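Local structure of aldehyde Dehydrogenase (Burkholderia cenocepacia, 4O6R) at residues Asp49-Val54 and Gly217-Glu222; Asp55-Ala60 and Thr176-Pro181; Ser188-Val193 and Ile208-Gly213. The protein is probably an aldehyde dehydrogenase that oxidises aldehydes with NAD(P)+, and holds AMP in its nucleotide pocket here. All blocks are in the same frame, centred on the assembly; numbering follows the deposited sequence.

Contact 1: Asp49-Val54 and Gly217-Glu222. With AMP (adenosine monophosphate), chain E.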
loop_
_atom_site.group_PDB
_atom_site.type_symbol
_atom_site.label_atom_id
_atom_site.label_comp_id
_atom_site.label_asym_id
_atom_site.label_seq_id
_atom_site.Cartn_x
_atom_site.Cartn_y
_atom_site.Cartn_z
ATOM N N ASP A 49 21.923 -34.803 -5.572
ATOM C CA ASP A 49 22.159 -33.893 -4.454
ATOM C C ASP A 49 21.116 -32.797 -4.424
ATOM O O ASP A 49 20.623 -32.421 -3.368
ATOM C CB ASP A 49 23.537 -33.258 -4.567
ATOM C CG ASP A 49 24.656 -34.294 -4.533
ATOM O OD1 ASP A 49 24.843 -34.940 -3.466
ATOM O OD2 ASP A 49 25.317 -34.466 -5.583
ATOM N N VAL A 50 20.769 -32.292 -5.597
ATOM C CA VAL A 50 19.643 -31.377 -5.688
ATOM C C VAL A 50 18.377 -32.018 -5.114
ATOM O O VAL A 50 17.632 -31.372 -4.370
ATOM C CB VAL A 50 19.404 -30.907 -7.131
ATOM C CG1 VAL A 50 18.116 -30.113 -7.222
ATOM C CG2 VAL A 50 20.586 -30.075 -7.586
ATOM N N ASP A 51 18.145 -33.286 -5.426
ATOM C CA ASP A 51 17.000 -33.994 -4.832
ATOM C C ASP A 51 17.032 -34.020 -3.300
ATOM O O ASP A 51 16.050 -33.731 -2.659
ATOM C CB ASP A 51 16.872 -35.418 -5.392
ATOM C CG ASP A 51 16.459 -35.438 -6.861
ATOM O OD1 ASP A 51 16.064 -34.378 -7.367
ATOM O OD2 ASP A 51 16.561 -36.502 -7.525
ATOM N N LEU A 52 18.193 -34.325 -2.728
ATOM C CA LEU A 52 18.354 -34.321 -1.285
ATOM C C LEU A 52 18.091 -32.931 -0.706
ATOM O O LEU A 52 17.467 -32.807 0.335
ATOM C CB LEU A 52 19.756 -34.805 -0.889
ATOM C CG LEU A 52 20.025 -36.284 -1.155
ATOM C CD1 LEU A 52 21.485 -36.595 -0.899
ATOM C CD2 LEU A 52 19.159 -37.182 -0.287
ATOM N N ALA A 53 18.568 -31.893 -1.389
ATOM C CA ALA A 53 18.384 -30.524 -0.936
ATOM C C ALA A 53 16.932 -30.096 -0.978
ATOM O O ALA A 53 16.458 -29.471 -0.046
ATOM C CB ALA A 53 19.247 -29.584 -1.763
ATOM N N VAL A 54 16.237 -30.420 -2.072
ATOM C CA VAL A 54 14.830 -30.095 -2.179
ATOM C C VAL A 54 14.022 -30.901 -1.150
ATOM O O VAL A 54 13.141 -30.360 -0.507
ATOM C CB VAL A 54 14.288 -30.299 -3.607
ATOM C CG1 VAL A 54 12.775 -30.111 -3.657
ATOM C CG2 VAL A 54 14.965 -29.343 -4.588
ATOM N N GLY A 217 22.174 -27.340 -11.785
ATOM C CA GLY A 217 21.308 -26.224 -12.184
ATOM C C GLY A 217 20.093 -26.701 -12.954
ATOM O O GLY A 217 18.977 -26.276 -12.683
ATOM N N GLN A 218 20.310 -27.587 -13.912
ATOM C CA GLN A 218 19.219 -28.102 -14.755
ATOM C C GLN A 218 18.217 -28.891 -13.893
ATOM O O GLN A 218 17.009 -28.765 -14.065
ATOM C CB GLN A 218 19.779 -28.988 -15.867
ATOM C CG GLN A 218 18.784 -29.438 -16.902
ATOM C CD GLN A 218 18.325 -28.310 -17.800
ATOM O OE1 GLN A 218 19.089 -27.380 -18.108
ATOM N NE2 GLN A 218 17.061 -28.378 -18.232
ATOM N N ARG A 219 18.710 -29.681 -12.950
ATOM C CA ARG A 219 17.800 -30.448 -12.116
ATOM C C ARG A 219 16.965 -29.510 -11.232
ATOM O O ARG A 219 15.756 -29.705 -11.080
ATOM C CB ARG A 219 18.544 -31.475 -11.254
ATOM C CG ARG A 219 17.651 -32.295 -10.337
ATOM C CD ARG A 219 16.488 -32.968 -11.064
ATOM N NE ARG A 219 15.682 -33.746 -10.135
ATOM C CZ ARG A 219 14.456 -34.184 -10.370
ATOM N NH1 ARG A 219 13.855 -33.950 -11.526
ATOM N NH2 ARG A 219 13.813 -34.860 -9.427
ATOM N N LEU A 220 17.623 -28.516 -10.634
ATOM C CA LEU A 220 16.926 -27.525 -9.795
ATOM C C LEU A 220 15.768 -26.848 -10.577
ATOM O O LEU A 220 14.643 -26.755 -10.084
ATOM C CB LEU A 220 17.921 -26.465 -9.276
ATOM C CG LEU A 220 17.391 -25.486 -8.216
ATOM C CD1 LEU A 220 16.696 -26.205 -7.053
ATOM C CD2 LEU A 220 18.547 -24.645 -7.673
ATOM N N ALA A 221 16.052 -26.389 -11.791
ATOM C CA ALA A 221 15.035 -25.737 -12.637
ATOM C C ALA A 221 13.897 -26.684 -13.011
ATOM O O ALA A 221 12.758 -26.242 -13.127
ATOM C CB ALA A 221 15.674 -25.148 -13.885
ATOM N N GLU A 222 14.204 -27.975 -13.216
ATOM C CA GLU A 222 13.187 -28.976 -13.585
ATOM C C GLU A 222 12.446 -29.577 -12.413
ATOM O O GLU A 222 11.458 -30.250 -12.605
ATOM C CB GLU A 222 13.817 -30.137 -14.347
ATOM C CG GLU A 222 14.330 -29.743 -15.707
ATOM C CD GLU A 222 15.160 -30.814 -16.405
ATOM O OE1 GLU A 222 15.444 -31.881 -15.812
ATOM O OE2 GLU A 222 15.584 -30.533 -17.544
HETATM P P AMP E . 25.287 -18.583 -17.373
HETATM O O1P AMP E . 24.272 -17.521 -17.626
HETATM O O2P AMP E . 25.003 -19.865 -18.187
HETATM O O3P AMP E . 26.730 -18.048 -17.415
HETATM O "O5'" AMP E . 25.160 -19.085 -15.805
HETATM C "C5'" AMP E . 24.840 -18.355 -14.589
HETATM C "C4'" AMP E . 24.494 -19.416 -13.502
HETATM O "O4'" AMP E . 23.605 -20.391 -14.084
HETATM C "C3'" AMP E . 25.647 -20.249 -12.926
HETATM O "O3'" AMP E . 25.538 -20.544 -11.497
HETATM C "C2'" AMP E . 25.609 -21.514 -13.802
HETATM O "O2'" AMP E . 26.260 -22.691 -13.272
HETATM C "C1'" AMP E . 24.117 -21.723 -14.044
HETATM N N9 AMP E . 23.753 -22.511 -15.272
HETATM C C8 AMP E . 24.501 -22.718 -16.397
HETATM N N7 AMP E . 23.835 -23.526 -17.286
HETATM C C5 AMP E . 22.625 -23.849 -16.749
HETATM C C6 AMP E . 21.417 -24.639 -17.132
HETATM N N6 AMP E . 21.335 -25.287 -18.301
HETATM N N1 AMP E . 20.365 -24.716 -16.296
HETATM C C2 AMP E . 20.411 -24.085 -15.113
HETATM N N3 AMP E . 21.472 -23.362 -14.689
HETATM C C4 AMP E . 22.589 -23.189 -15.426
#

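Contact 2: Asp55-Ala60 and Thr176-Pro181. With AMP (adenosine monophosphate), chain E.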
loop_
_atom_site.group_PDB
_atom_site.type_symbol
_atom_site.label_atom_id
_atom_site.label_comp_id
_atom_site.label_asym_id
_atom_site.label_seq_id
_atom_site.Cartn_x
_atom_site.Cartn_y
_atom_site.Cartn_z
ATOM N N ASP A 55 14.341 -32.169 -0.963
ATOM C CA ASP A 55 13.701 -32.952 0.117
ATOM C C ASP A 55 13.842 -32.275 1.492
ATOM O O ASP A 55 12.882 -32.155 2.250
ATOM C CB ASP A 55 14.284 -34.370 0.169
ATOM C CG ASP A 55 13.822 -35.238 -0.997
ATOM O OD1 ASP A 55 13.018 -34.762 -1.825
ATOM O OD2 ASP A 55 14.263 -36.411 -1.064
ATOM N N ALA A 56 15.050 -31.843 1.813
ATOM C CA ALA A 56 15.301 -31.165 3.097
ATOM C C ALA A 56 14.493 -29.873 3.234
ATOM O O ALA A 56 13.878 -29.622 4.266
ATOM C CB ALA A 56 16.786 -30.881 3.250
ATOM N N ALA A 57 14.504 -29.057 2.178
ATOM C CA ALA A 57 13.726 -27.834 2.158
ATOM C C ALA A 57 12.225 -28.095 2.257
ATOM O O ALA A 57 11.514 -27.323 2.902
ATOM C CB ALA A 57 14.048 -27.014 0.922
ATOM N N THR A 58 11.742 -29.177 1.636
ATOM C CA THR A 58 10.345 -29.530 1.715
ATOM C C THR A 58 9.947 -29.899 3.149
ATOM O O THR A 58 8.936 -29.426 3.683
ATOM C CB THR A 58 10.044 -30.693 0.762
ATOM O OG1 THR A 58 10.354 -30.281 -0.573
ATOM C CG2 THR A 58 8.586 -31.109 0.840
ATOM N N ARG A 59 10.751 -30.758 3.780
ATOM C CA ARG A 59 10.508 -31.124 5.187
ATOM C C ARG A 59 10.498 -29.901 6.123
ATOM O O ARG A 59 9.731 -29.848 7.075
ATOM C CB ARG A 59 11.572 -32.125 5.666
ATOM C CG ARG A 59 11.443 -33.487 4.992
ATOM C CD ARG A 59 12.274 -34.546 5.697
ATOM N NE ARG A 59 13.706 -34.227 5.686
ATOM C CZ ARG A 59 14.571 -34.585 4.745
ATOM N NH1 ARG A 59 14.188 -35.300 3.689
ATOM N NH2 ARG A 59 15.846 -34.251 4.860
ATOM N N ALA A 60 11.392 -28.951 5.858
ATOM C CA ALA A 60 11.566 -27.773 6.730
ATOM C C ALA A 60 10.498 -26.698 6.529
ATOM O O ALA A 60 10.249 -25.900 7.431
ATOM C CB ALA A 60 12.937 -27.185 6.524
ATOM N N THR A 176 11.497 -21.843 1.873
ATOM C CA THR A 176 12.784 -22.489 2.123
ATOM C C THR A 176 13.520 -22.483 0.799
ATOM O O THR A 176 12.917 -22.262 -0.266
ATOM C CB THR A 176 12.638 -23.907 2.682
ATOM O OG1 THR A 176 11.773 -24.666 1.828
ATOM C CG2 THR A 176 12.100 -23.847 4.077
ATOM N N VAL A 177 14.823 -22.703 0.868
ATOM C CA VAL A 177 15.716 -22.331 -0.221
ATOM C C VAL A 177 16.693 -23.422 -0.612
ATOM O O VAL A 177 17.298 -24.039 0.238
ATOM C CB VAL A 177 16.511 -21.039 0.112
ATOM C CG1 VAL A 177 17.658 -20.806 -0.868
ATOM C CG2 VAL A 177 15.561 -19.858 0.104
ATOM N N VAL A 178 16.811 -23.648 -1.915
ATOM C CA VAL A 178 17.908 -24.424 -2.474
ATOM C C VAL A 178 18.611 -23.473 -3.436
ATOM O O VAL A 178 18.017 -23.038 -4.427
ATOM C CB VAL A 178 17.422 -25.668 -3.217
ATOM C CG1 VAL A 178 18.593 -26.416 -3.806
ATOM C CG2 VAL A 178 16.607 -26.556 -2.257
ATOM N N LEU A 179 19.854 -23.144 -3.102
ATOM C CA LEU A 179 20.608 -22.191 -3.854
ATOM C C LEU A 179 21.804 -22.886 -4.537
ATOM O O LEU A 179 22.592 -23.583 -3.891
ATOM C CB LEU A 179 21.037 -21.018 -2.976
ATOM C CG LEU A 179 21.687 -19.816 -3.699
ATOM C CD1 LEU A 179 21.314 -18.484 -3.049
ATOM C CD2 LEU A 179 23.176 -19.937 -3.691
ATOM N N LYS A 180 21.934 -22.662 -5.834
ATOM C CA LYS A 180 23.078 -23.151 -6.611
ATOM C C LYS A 180 23.990 -21.978 -6.975
ATOM O O LYS A 180 23.734 -21.262 -7.958
ATOM C CB LYS A 180 22.653 -23.908 -7.883
ATOM C CG LYS A 180 23.882 -24.633 -8.519
ATOM C CD LYS A 180 23.954 -24.630 -10.032
ATOM C CE LYS A 180 24.707 -23.472 -10.635
ATOM N NZ LYS A 180 26.173 -23.461 -10.413
ATOM N N PRO A 181 25.047 -21.753 -6.179
ATOM C CA PRO A 181 25.950 -20.647 -6.512
ATOM C C PRO A 181 26.871 -21.075 -7.633
ATOM O O PRO A 181 26.931 -22.279 -7.975
ATOM C CB PRO A 181 26.729 -20.438 -5.211
ATOM C CG PRO A 181 26.845 -21.818 -4.652
ATOM C CD PRO A 181 25.537 -22.512 -5.008
HETATM P P AMP E . 25.287 -18.583 -17.373
HETATM O O1P AMP E . 24.272 -17.521 -17.626
HETATM O O2P AMP E . 25.003 -19.865 -18.187
HETATM O O3P AMP E . 26.730 -18.048 -17.415
HETATM O "O5'" AMP E . 25.160 -19.085 -15.805
HETATM C "C5'" AMP E . 24.840 -18.355 -14.589
HETATM C "C4'" AMP E . 24.494 -19.416 -13.502
HETATM O "O4'" AMP E . 23.605 -20.391 -14.084
HETATM C "C3'" AMP E . 25.647 -20.249 -12.926
HETATM O "O3'" AMP E . 25.538 -20.544 -11.497
HETATM C "C2'" AMP E . 25.609 -21.514 -13.802
HETATM O "O2'" AMP E . 26.260 -22.691 -13.272
HETATM C "C1'" AMP E . 24.117 -21.723 -14.044
HETATM N N9 AMP E . 23.753 -22.511 -15.272
HETATM C C8 AMP E . 24.501 -22.718 -16.397
HETATM N N7 AMP E . 23.835 -23.526 -17.286
HETATM C C5 AMP E . 22.625 -23.849 -16.749
HETATM C C6 AMP E . 21.417 -24.639 -17.132
HETATM N N6 AMP E . 21.335 -25.287 -18.301
HETATM N N1 AMP E . 20.365 -24.716 -16.296
HETATM C C2 AMP E . 20.411 -24.085 -15.113
HETATM N N3 AMP E . 21.472 -23.362 -14.689
HETATM C C4 AMP E . 22.589 -23.189 -15.426
#

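Contact 3: Ser188-Val193 and Ile208-Gly213. With AMP (adenosine monophosphate), chain E.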
loop_
_atom_site.group_PDB
_atom_site.type_symbol
_atom_site.label_atom_id
_atom_site.label_comp_id
_atom_site.label_asym_id
_atom_site.label_seq_id
_atom_site.Cartn_x
_atom_site.Cartn_y
_atom_site.Cartn_z
ATOM N N SER A 188 32.455 -18.064 -0.653
ATOM C CA SER A 188 31.824 -17.145 0.296
ATOM C C SER A 188 30.387 -17.583 0.631
ATOM O O SER A 188 29.935 -17.415 1.762
ATOM C CB SER A 188 31.925 -15.705 -0.231
ATOM O OG SER A 188 31.116 -15.543 -1.383
ATOM N N THR A 189 29.698 -18.219 -0.318
ATOM C CA THR A 189 28.361 -18.722 -0.106
ATOM C C THR A 189 28.318 -19.837 0.938
ATOM O O THR A 189 27.416 -19.910 1.769
ATOM C CB THR A 189 27.775 -19.233 -1.438
ATOM O OG1 THR A 189 27.753 -18.156 -2.366
ATOM C CG2 THR A 189 26.357 -19.739 -1.241
ATOM N N LEU A 190 29.315 -20.706 0.884
ATOM C CA LEU A 190 29.461 -21.754 1.873
ATOM C C LEU A 190 29.747 -21.157 3.275
ATOM O O LEU A 190 29.283 -21.680 4.273
ATOM C CB LEU A 190 30.551 -22.731 1.422
ATOM C CG LEU A 190 30.237 -23.471 0.123
ATOM C CD1 LEU A 190 31.325 -24.482 -0.178
ATOM C CD2 LEU A 190 28.917 -24.215 0.236
ATOM N N ARG A 191 30.510 -20.068 3.355
ATOM C CA ARG A 191 30.700 -19.384 4.636
ATOM C C ARG A 191 29.417 -18.715 5.135
ATOM O O ARG A 191 29.117 -18.762 6.323
ATOM C CB ARG A 191 31.840 -18.356 4.548
ATOM C CG ARG A 191 32.175 -17.609 5.841
ATOM C CD ARG A 191 32.497 -18.537 7.007
ATOM N NE ARG A 191 32.830 -17.772 8.224
ATOM C CZ ARG A 191 32.482 -18.090 9.468
ATOM N NH1 ARG A 191 31.789 -19.202 9.734
ATOM N NH2 ARG A 191 32.845 -17.287 10.470
ATOM N N ILE A 192 28.651 -18.107 4.221
ATOM C CA ILE A 192 27.370 -17.520 4.587
ATOM C C ILE A 192 26.451 -18.571 5.215
ATOM O O ILE A 192 25.849 -18.315 6.252
ATOM C CB ILE A 192 26.690 -16.854 3.374
ATOM C CG1 ILE A 192 27.417 -15.572 3.015
ATOM C CG2 ILE A 192 25.203 -16.570 3.611
ATOM C CD1 ILE A 192 27.362 -14.504 4.107
ATOM N N VAL A 193 26.315 -19.740 4.598
ATOM C CA VAL A 193 25.368 -20.710 5.138
ATOM C C VAL A 193 25.862 -21.265 6.452
ATOM O O VAL A 193 25.045 -21.639 7.306
ATOM C CB VAL A 193 24.965 -21.808 4.129
ATOM C CG1 VAL A 193 26.082 -22.816 3.947
ATOM C CG2 VAL A 193 23.692 -22.499 4.582
ATOM N N ILE A 208 22.709 -25.285 0.133
ATOM C CA ILE A 208 23.634 -24.812 -0.901
ATOM C C ILE A 208 24.220 -25.983 -1.687
ATOM O O ILE A 208 24.826 -26.894 -1.103
ATOM C CB ILE A 208 24.793 -23.996 -0.299
ATOM C CG1 ILE A 208 24.263 -22.974 0.705
ATOM C CG2 ILE A 208 25.596 -23.304 -1.390
ATOM C CD1 ILE A 208 23.381 -21.904 0.109
ATOM N N VAL A 209 24.072 -25.935 -3.011
ATOM C CA VAL A 209 24.494 -27.047 -3.872
ATOM C C VAL A 209 25.320 -26.558 -5.075
ATOM O O VAL A 209 24.856 -26.559 -6.201
ATOM C CB VAL A 209 23.294 -27.891 -4.295
ATOM C CG1 VAL A 209 22.772 -28.669 -3.092
ATOM C CG2 VAL A 209 22.193 -27.030 -4.860
ATOM N N PRO A 210 26.560 -26.101 -4.820
ATOM C CA PRO A 210 27.434 -25.734 -5.918
ATOM C C PRO A 210 27.663 -26.957 -6.821
ATOM O O PRO A 210 27.837 -28.079 -6.325
ATOM C CB PRO A 210 28.756 -25.366 -5.238
ATOM C CG PRO A 210 28.478 -25.282 -3.776
ATOM C CD PRO A 210 27.292 -26.195 -3.547
ATOM N N GLY A 211 27.681 -26.721 -8.116
ATOM C CA GLY A 211 27.847 -27.771 -9.109
ATOM C C GLY A 211 27.676 -27.131 -10.466
ATOM O O GLY A 211 27.400 -25.931 -10.555
ATOM N N TYR A 212 27.860 -27.914 -11.521
ATOM C CA TYR A 212 27.720 -27.390 -12.854
ATOM C C TYR A 212 26.278 -27.012 -13.175
ATOM O O TYR A 212 25.310 -27.568 -12.646
ATOM C CB TYR A 212 28.209 -28.388 -13.895
ATOM C CG TYR A 212 29.687 -28.687 -13.817
ATOM C CD1 TYR A 212 30.651 -27.659 -13.884
ATOM C CD2 TYR A 212 30.131 -29.996 -13.687
ATOM C CE1 TYR A 212 32.008 -27.949 -13.820
ATOM C CE2 TYR A 212 31.483 -30.278 -13.632
ATOM C CZ TYR A 212 32.405 -29.261 -13.699
ATOM O OH TYR A 212 33.731 -29.608 -13.623
ATOM N N GLY A 213 26.151 -26.075 -14.097
ATOM C CA GLY A 213 24.849 -25.660 -14.585
ATOM C C GLY A 213 24.067 -26.801 -15.182
ATOM O O GLY A 213 22.862 -26.952 -14.926
HETATM P P AMP E . 25.287 -18.583 -17.373
HETATM O O1P AMP E . 24.272 -17.521 -17.626
HETATM O O2P AMP E . 25.003 -19.865 -18.187
HETATM O O3P AMP E . 26.730 -18.048 -17.415
HETATM O "O5'" AMP E . 25.160 -19.085 -15.805
HETATM C "C5'" AMP E . 24.840 -18.355 -14.589
HETATM C "C4'" AMP E . 24.494 -19.416 -13.502
HETATM O "O4'" AMP E . 23.605 -20.391 -14.084
HETATM C "C3'" AMP E . 25.647 -20.249 -12.926
HETATM O "O3'" AMP E . 25.538 -20.544 -11.497
HETATM C "C2'" AMP E . 25.609 -21.514 -13.802
HETATM O "O2'" AMP E . 26.260 -22.691 -13.272
HETATM C "C1'" AMP E . 24.117 -21.723 -14.044
HETATM N N9 AMP E . 23.753 -22.511 -15.272
HETATM C C8 AMP E . 24.501 -22.718 -16.397
HETATM N N7 AMP E . 23.835 -23.526 -17.286
HETATM C C5 AMP E . 22.625 -23.849 -16.749
HETATM C C6 AMP E . 21.417 -24.639 -17.132
HETATM N N6 AMP E . 21.335 -25.287 -18.301
HETATM N N1 AMP E . 20.365 -24.716 -16.296
HETATM C C2 AMP E . 20.411 -24.085 -15.113
HETATM N N3 AMP E . 21.472 -23.362 -14.689
HETATM C C4 AMP E . 22.589 -23.189 -15.426
#

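Contact 1: Asp49-Val54 and Gly217-Glu222
Asp51 and Arg219 carry the polar half of this helix-helix contact, and their side chains cross at about a right angle. Arg219 meets the carboxylate side-on, giving both NE and NH2 to the single oxygen OD1. NE lies 2.9 Å from Asp51 OD1 and uses its syn lone pair; NH2, 3.1 Å from the same OD1, arrives on the syn side but tilted out of the carboxylate plane, with the more bent bond. Seen from the arginine, OD1 sits at the guanidinium edge almost in plane, although the two flat groups are turned 76° against each other. Arg219 gets there because CG leaves anti to the backbone N and the chain then bends at chi2 (53°), which carries the guanidinium over to helix 47-66.

Beside the salt bridge the contact is apolar. Val50 points at the partner helix, and its CG1 packs 3.8 Å from Arg219 CG, against the aliphatic stem of the arginine. The same methyl reaches Leu220 CD1 at 4.2 Å, and one turn on, Val54 CG2 touches that CD1 at 4.3 Å.

The opposite flank of helix 213-222 faces the nucleotide. Gln218 OE1 accepts from AMP N6 at 3.1 Å, while Gln218 NE2 donates an almost straight bond, 2.7 Å long, to Glu222 OE2, met from above the carboxylate plane. The two bonds together favour the amide orientation in which OE1 faces the amino group of the base. Gly217, with no side chain, lets the base come close. The short helical segments cross at -41°, and in this Rossmann-like nucleotide-binding domain helix 213-222 packs on helix 47-66 with one side and lines the adenine pocket with the other.

Contact 2: Asp55-Ala60 and Thr176-Pro181
The flat carbonyl group of Ala57 is met over its face: Thr176 OG1 donates to Ala57 O at 2.9 Å from well above the carbonyl plane (53° out of it), with a C=O...OG1 angle of 109°, far from a head-on approach. Rotation about the CA-CB bond of Thr176 places OG1 between its own N and carbonyl carbon (chi1 53°), facing the helix. A second flat group, the guanidinium of Arg59, belongs to the outer side of the helix; one face rests, near its rim, on Ala56 CA and Asp55 O, and NH2 makes a salt bridge to Asp16.

Around the hydrogen bond the packing is close, since alanines let helix and strand approach. Ala57 CB lies 3.4 Å from Thr176 OG1 and also touches Val178 CG2 at 4.1 Å. One turn further, Ala60 CB meets Thr176 CG2 at 4.2 Å. The axes of segments 55-60 and 176-180 run nearly antiparallel and come within 7.8 Å. This is a helix covering one face of the parallel part of a mixed, Rossmann-like sheet: strand 176-180 pairs with strands 138-153 and 206-208, while on the other face Val177 and Leu179 pack on helix 159-172.

The carboxyl end of the strand, as usual in such folds, reaches the nucleotide. Lys180, its chain bent repeatedly, places NZ 3.0 Å from AMP O2', with a weak 3.2 Å bond from NZ to AMP O3'. Pro181 O accepts from the same NZ at 2.8 Å. A salt bridge from NZ to Glu183 is consistent with the ammonium group being held beside the ribose hydroxyls.

Contact 3: Ser188-Val193 and Ile208-Gly213
Ile208, at the end of strand 206-208, packs against Thr189, Leu190 and Val193 of helix 187-199. With CG2 anti to the backbone N, that methyl lies 3.6 Å from Thr189 CG2 and 3.8 Å from Leu190 CD2. The Ile208 and Val193 side chains slide past each other in opposite directions, with Ile208 CG1 3.7 Å from Val193 CB, while Ile208 CD1 comes to Thr189 CG2 at 3.9 Å. Thr189 thus contributes its methyl here.

Val209 turns its side chain away from the helix, toward Ala45 and Val178. Pro210 faces it again, and its CG touches Leu190 CD2 at 4.2 Å from the ring's outer end. From there the chain leaves the helix. Gly211 is extended, its O held by Lys180 NZ. Tyr212 occupies the N-cap position of helix 213-222, and Gly213 begins that helix with its CA 3.4 Å from AMP N9, a closeness that depends on the missing side chain.

Strand 176-180, helix 187-199 and the parallel strand 206-208 form a beta-alpha-beta crossover, and this contact seats its helix on the end of its second strand. No hydrogen bond crosses between the two segments: only aliphatic carbons of buried residues touch. The join thus rests on van der Waals packing and hydrophobic burial, without directional bonds.

In the fold
All three contacts lie on one side of the chain's centre, in the Rossmann-like domain that binds AMP, their centres 9 to 13 Å apart. Contacts 1 and 2 use successive parts of helix 47-66, first against helix 213-222, then against strand 176-180; Val178 CG2 lies 3.7 Å from Ala53 O where they join. Contact 2 comes before contact 3 in the chain, and contact 1 closes round both. Strand 176-180 is followed, after a short loop, by helix 187-199, and a probable hydrogen bond, Val209 N to Leu179 O at 2.9 Å, ties that strand to segment 208-213. Helix 213-222 starts there, and each contact supplies at least one residue to the nucleotide pocket.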